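Local coordinates for Mll2253 protein (Mesorhizobium loti, PDB 3Q63) that is of unknown function but belongs to the AHA1 (activator of Hsp90 ATPase homologue 1-like) family, with a Bet v 1-like fold that may bind a small hydrophobic ligand, at residues Asp42-Ser54 / Cys63-Tyr76. Residues are numbered along the deposited sequence; the frame is centred on the assembly and turned at random.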
loop_
_atom_site.group_PDB
_atom_site.type_symbol
_atom_site.label_atom_id
_atom_site.label_comp_id
_atom_site.label_asym_id
_atom_site.label_seq_id
_atom_site.Cartn_x
_atom_site.Cartn_y
_atom_site.Cartn_z
ATOM N N ASP B 42 -14.670 -1.266 0.406
ATOM C CA ASP B 42 -16.129 -1.229 0.378
ATOM C C ASP B 42 -16.641 -2.644 0.108
ATOM O O ASP B 42 -17.525 -2.859 -0.720
ATOM C CB ASP B 42 -16.645 -0.251 -0.692
ATOM C CG ASP B 42 -16.054 -0.506 -2.077
ATOM O OD1 ASP B 42 -16.717 -0.137 -3.069
ATOM O OD2 ASP B 42 -14.936 -1.049 -2.178
ATOM N N PHE B 43 -16.065 -3.602 0.829
ATOM C CA PHE B 43 -16.417 -5.013 0.723
ATOM C C PHE B 43 -17.865 -5.296 1.139
ATOM O O PHE B 43 -18.447 -4.566 1.933
ATOM C CB PHE B 43 -15.482 -5.840 1.618
ATOM C CG PHE B 43 -15.863 -7.290 1.722
ATOM C CD1 PHE B 43 -15.445 -8.201 0.757
ATOM C CD2 PHE B 43 -16.680 -7.741 2.764
ATOM C CE1 PHE B 43 -15.834 -9.535 0.820
ATOM C CE2 PHE B 43 -17.077 -9.078 2.834
ATOM C CZ PHE B 43 -16.652 -9.979 1.860
ATOM N N LYS B 44 -18.433 -6.361 0.585
ATOM C CA LYS B 44 -19.785 -6.812 0.915
ATOM C C LYS B 44 -19.789 -8.313 0.691
ATOM O O LYS B 44 -19.366 -8.786 -0.362
ATOM C CB LYS B 44 -20.844 -6.165 0.024
ATOM C CG LYS B 44 -21.161 -4.726 0.374
ATOM C CD LYS B 44 -22.667 -4.496 0.503
ATOM C CE LYS B 44 -23.277 -5.310 1.645
ATOM N NZ LYS B 44 -23.271 -6.783 1.398
ATOM N N PRO B 45 -20.251 -9.083 1.688
ATOM C CA PRO B 45 -20.324 -10.550 1.643
ATOM C C PRO B 45 -21.359 -11.091 0.658
ATOM O O PRO B 45 -22.191 -11.917 1.033
ATOM C CB PRO B 45 -20.692 -10.929 3.080
ATOM C CG PRO B 45 -20.228 -9.774 3.891
ATOM C CD PRO B 45 -20.571 -8.587 3.037
ATOM N N ALA B 46 -21.322 -10.629 -0.584
ATOM C CA ALA B 46 -22.272 -11.103 -1.584
ATOM C C ALA B 46 -21.551 -11.475 -2.869
ATOM O O ALA B 46 -20.770 -10.688 -3.404
ATOM C CB ALA B 46 -23.326 -10.037 -1.866
ATOM N N VAL B 47 -21.825 -12.679 -3.362
ATOM C CA VAL B 47 -21.205 -13.168 -4.584
ATOM C C VAL B 47 -21.449 -12.225 -5.756
ATOM O O VAL B 47 -22.572 -11.771 -5.979
ATOM C CB VAL B 47 -21.749 -14.564 -4.960
ATOM C CG1 VAL B 47 -21.164 -15.005 -6.291
ATOM C CG2 VAL B 47 -21.406 -15.571 -3.864
ATOM N N GLY B 48 -20.385 -11.934 -6.499
ATOM C CA GLY B 48 -20.498 -11.059 -7.650
ATOM C C GLY B 48 -20.328 -9.596 -7.295
ATOM O O GLY B 48 -20.221 -8.747 -8.178
ATOM N N HIS B 49 -20.297 -9.292 -6.004
ATOM C CA HIS B 49 -20.147 -7.910 -5.570
ATOM C C HIS B 49 -18.772 -7.368 -5.937
ATOM O O HIS B 49 -17.746 -7.973 -5.633
ATOM C CB HIS B 49 -20.373 -7.806 -4.060
ATOM C CG HIS B 49 -20.130 -6.437 -3.505
ATOM N ND1 HIS B 49 -18.907 -6.038 -3.010
ATOM C CD2 HIS B 49 -20.949 -5.364 -3.391
ATOM C CE1 HIS B 49 -18.982 -4.778 -2.614
ATOM N NE2 HIS B 49 -20.209 -4.347 -2.834
ATOM N N ARG B 50 -18.755 -6.226 -6.609
ATOM C CA ARG B 50 -17.493 -5.626 -7.000
ATOM C C ARG B 50 -17.130 -4.499 -6.045
ATOM O O ARG B 50 -17.987 -3.714 -5.635
ATOM C CB ARG B 50 -17.576 -5.140 -8.453
ATOM C CG ARG B 50 -18.992 -5.018 -8.973
ATOM C CD ARG B 50 -19.153 -5.593 -10.382
ATOM N NE ARG B 50 -18.119 -5.114 -11.297
ATOM C CZ ARG B 50 -18.263 -5.037 -12.618
ATOM N NH1 ARG B 50 -17.265 -4.590 -13.369
ATOM N NH2 ARG B 50 -19.405 -5.391 -13.187
ATOM N N PHE B 51 -15.855 -4.445 -5.665
ATOM C CA PHE B 51 -15.372 -3.427 -4.744
ATOM C C PHE B 51 -13.894 -3.161 -4.964
ATOM O O PHE B 51 -13.249 -3.779 -5.824
ATOM C CB PHE B 51 -15.611 -3.863 -3.287
ATOM C CG PHE B 51 -14.817 -5.074 -2.864
ATOM C CD1 PHE B 51 -13.643 -4.935 -2.124
ATOM C CD2 PHE B 51 -15.238 -6.354 -3.210
ATOM C CE1 PHE B 51 -12.902 -6.050 -1.738
ATOM C CE2 PHE B 51 -14.504 -7.477 -2.828
ATOM C CZ PHE B 51 -13.332 -7.325 -2.090
ATOM N N ASN B 52 -13.368 -2.220 -4.189
ATOM C CA ASN B 52 -11.962 -1.862 -4.259
ATOM C C ASN B 52 -11.365 -1.857 -2.865
ATOM O O ASN B 52 -12.068 -1.735 -1.863
ATOM C CB ASN B 52 -11.766 -0.465 -4.867
ATOM C CG ASN B 52 -12.194 -0.392 -6.310
ATOM O OD1 ASN B 52 -13.289 0.062 -6.616
ATOM N ND2 ASN B 52 -11.332 -0.854 -7.210
ATOM N N ILE B 53 -10.051 -1.997 -2.829
ATOM C CA ILE B 53 -9.282 -1.972 -1.603
ATOM C C ILE B 53 -8.223 -0.934 -1.975
ATOM O O ILE B 53 -7.481 -1.124 -2.941
ATOM C CB ILE B 53 -8.644 -3.353 -1.323
ATOM C CG1 ILE B 53 -9.743 -4.394 -1.094
ATOM C CG2 ILE B 53 -7.768 -3.293 -0.083
ATOM C CD1 ILE B 53 -9.214 -5.791 -0.752
ATOM N N SER B 54 -8.181 0.176 -1.244
ATOM C CA SER B 54 -7.239 1.245 -1.562
ATOM C C SER B 54 -6.404 1.736 -0.386
ATOM O O SER B 54 -6.823 1.672 0.774
ATOM C CB SER B 54 -7.994 2.429 -2.185
ATOM O OG SER B 54 -8.920 2.992 -1.267
ATOM N N CYS B 63 -11.584 -5.568 -6.951
ATOM C CA CYS B 63 -11.986 -6.890 -6.483
ATOM C C CYS B 63 -13.442 -7.249 -6.744
ATOM O O CYS B 63 -14.298 -6.380 -6.935
ATOM C CB CYS B 63 -11.745 -7.014 -4.977
ATOM S SG CYS B 63 -10.189 -6.367 -4.380
ATOM N N GLU B 64 -13.709 -8.550 -6.723
ATOM C CA GLU B 64 -15.047 -9.066 -6.930
ATOM C C GLU B 64 -15.235 -10.292 -6.043
ATOM O O GLU B 64 -14.389 -11.183 -6.032
ATOM C CB GLU B 64 -15.237 -9.466 -8.390
ATOM C CG GLU B 64 -16.657 -9.878 -8.714
ATOM C CD GLU B 64 -16.736 -10.800 -9.912
ATOM O OE1 GLU B 64 -15.906 -10.651 -10.832
ATOM O OE2 GLU B 64 -17.641 -11.666 -9.936
ATOM N N VAL B 65 -16.330 -10.336 -5.296
ATOM C CA VAL B 65 -16.591 -11.487 -4.440
ATOM C C VAL B 65 -16.941 -12.671 -5.337
ATOM O O VAL B 65 -17.768 -12.550 -6.241
ATOM C CB VAL B 65 -17.741 -11.197 -3.449
ATOM C CG1 VAL B 65 -17.962 -12.395 -2.542
ATOM C CG2 VAL B 65 -17.392 -9.967 -2.603
ATOM N N LEU B 66 -16.293 -13.806 -5.094
ATOM C CA LEU B 66 -16.503 -15.009 -5.889
ATOM C C LEU B 66 -17.253 -16.101 -5.149
ATOM O O LEU B 66 -18.074 -16.790 -5.738
ATOM C CB LEU B 66 -15.161 -15.579 -6.342
ATOM C CG LEU B 66 -14.331 -14.688 -7.249
ATOM C CD1 LEU B 66 -13.003 -15.381 -7.522
ATOM C CD2 LEU B 66 -15.083 -14.420 -8.557
ATOM N N ALA B 67 -16.948 -16.274 -3.866
ATOM C CA ALA B 67 -17.613 -17.299 -3.079
ATOM C C ALA B 67 -17.748 -16.876 -1.630
ATOM O O ALA B 67 -16.881 -16.193 -1.078
ATOM C CB ALA B 67 -16.847 -18.614 -3.171
ATOM N N VAL B 68 -18.853 -17.283 -1.013
ATOM C CA VAL B 68 -19.101 -16.944 0.375
ATOM C C VAL B 68 -19.811 -18.070 1.107
ATOM O O VAL B 68 -20.932 -18.437 0.766
ATOM C CB VAL B 68 -19.957 -15.676 0.492
ATOM C CG1 VAL B 68 -20.171 -15.334 1.957
ATOM C CG2 VAL B 68 -19.281 -14.520 -0.230
ATOM N N GLU B 69 -19.146 -18.606 2.118
ATOM C CA GLU B 69 -19.703 -19.673 2.927
ATOM C C GLU B 69 -19.436 -19.293 4.380
ATOM O O GLU B 69 -18.378 -19.600 4.929
ATOM C CB GLU B 69 -19.032 -20.996 2.573
ATOM C CG GLU B 69 -19.573 -22.188 3.324
ATOM C CD GLU B 69 -19.065 -23.493 2.750
ATOM O OE1 GLU B 69 -17.827 -23.658 2.640
ATOM O OE2 GLU B 69 -19.905 -24.354 2.411
ATOM N N PRO B 70 -20.402 -18.609 5.012
ATOM C CA PRO B 70 -20.351 -18.133 6.393
ATOM C C PRO B 70 -19.517 -18.958 7.356
ATOM O O PRO B 70 -19.698 -20.171 7.496
ATOM C CB PRO B 70 -21.821 -18.057 6.771
ATOM C CG PRO B 70 -22.430 -17.567 5.505
ATOM C CD PRO B 70 -21.767 -18.463 4.473
ATOM N N ASN B 71 -18.579 -18.270 8.000
ATOM C CA ASN B 71 -17.676 -18.864 8.974
ATOM C C ASN B 71 -16.806 -19.972 8.406
ATOM O O ASN B 71 -16.090 -20.626 9.155
ATOM C CB ASN B 71 -18.466 -19.402 10.168
ATOM C CG ASN B 71 -19.403 -18.368 10.758
ATOM O OD1 ASN B 71 -19.020 -17.220 10.990
ATOM N ND2 ASN B 71 -20.640 -18.774 11.011
ATOM N N LYS B 72 -16.847 -20.186 7.093
ATOM C CA LYS B 72 -16.045 -21.260 6.509
ATOM C C LYS B 72 -15.133 -20.874 5.350
ATOM O O LYS B 72 -13.922 -21.107 5.408
ATOM C CB LYS B 72 -16.958 -22.408 6.068
ATOM C CG LYS B 72 -17.709 -23.076 7.212
ATOM C CD LYS B 72 -18.596 -24.207 6.711
ATOM C CE LYS B 72 -19.311 -24.904 7.865
ATOM N NZ LYS B 72 -20.117 -26.065 7.386
ATOM N N THR B 73 -15.711 -20.286 4.305
ATOM C CA THR B 73 -14.938 -19.904 3.129
ATOM C C THR B 73 -15.301 -18.530 2.574
ATOM O O THR B 73 -16.461 -18.118 2.598
ATOM C CB THR B 73 -15.124 -20.932 1.989
ATOM O OG1 THR B 73 -14.887 -22.251 2.492
ATOM C CG2 THR B 73 -14.152 -20.655 0.855
ATOM N N LEU B 74 -14.294 -17.836 2.058
ATOM C CA LEU B 74 -14.483 -16.527 1.466
ATOM C C LEU B 74 -13.457 -16.335 0.355
ATOM O O LEU B 74 -12.257 -16.488 0.577
ATOM C CB LEU B 74 -14.316 -15.430 2.520
ATOM C CG LEU B 74 -14.356 -13.978 2.021
ATOM C CD1 LEU B 74 -15.680 -13.696 1.327
ATOM C CD2 LEU B 74 -14.154 -13.035 3.195
ATOM N N SER B 75 -13.924 -16.009 -0.841
ATOM C CA SER B 75 -13.010 -15.790 -1.955
ATOM C C SER B 75 -13.419 -14.588 -2.779
ATOM O O SER B 75 -14.605 -14.297 -2.929
ATOM C CB SER B 75 -12.955 -17.027 -2.857
ATOM O OG SER B 75 -12.142 -16.790 -3.995
ATOM N N TYR B 76 -12.419 -13.878 -3.291
ATOM C CA TYR B 76 -12.640 -12.716 -4.141
ATOM C C TYR B 76 -11.417 -12.419 -4.991
ATOM O O TYR B 76 -10.291 -12.793 -4.624
ATOM C CB TYR B 76 -13.025 -11.465 -3.326
ATOM C CG TYR B 76 -12.190 -11.128 -2.097
ATOM C CD1 TYR B 76 -12.654 -11.435 -0.818
ATOM C CD2 TYR B 76 -10.988 -10.422 -2.206
ATOM C CE1 TYR B 76 -11.953 -11.044 0.326
ATOM C CE2 TYR B 76 -10.276 -10.025 -1.068
ATOM C CZ TYR B 76 -10.766 -10.339 0.195
ATOM O OH TYR B 76 -10.076 -9.943 1.324
#
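F51 and C63 face each other as an antiparallel hydrogen-bonded pair, and the F51 ring lies against the cysteine: C63 CB sits 3.5 Å from the ring centroid and 20° off its normal, a CH-pi contact, while SG stands obliquely beside the same ring. On the opposite face F43 CA covers the rim. F51 then turns its edge to Y76, CZ lying 3.9 Å from Y76 CD2 with the planes at 76°, an edge-to-face pair. This reach follows from chi1 of 66°, which sets CG between the backbone N and the carbonyl carbon. With an alanine in place of F51, C63 CB and the face of Y76 would probably lose their aromatic partner, opening a gap beside F43. V65 wedges CG2 among the rings, 3.8 Å from F43 CE1, and F43 CZ meets L74 CD1 at its edge. Four backbone bonds fix this register: F51 and C63 exchange two, V65 N donates to H49 O at 2.8 Å, and G48 N reaches V65 O at 2.7 Å from above the carbonyl plane. The type II turn from A46 to H49 places that donor; G48's backbone angles would jam a side chain against the preceding carbonyl O. Farther out, F43 packs on T29, and L74 on W25 and T29, of helix 21-29. Backbone bonds thus run across both strand pairs, while F43, F51, V65, L74 and Y76 add an apolar, aromatic layer between 42-54 and the two strands.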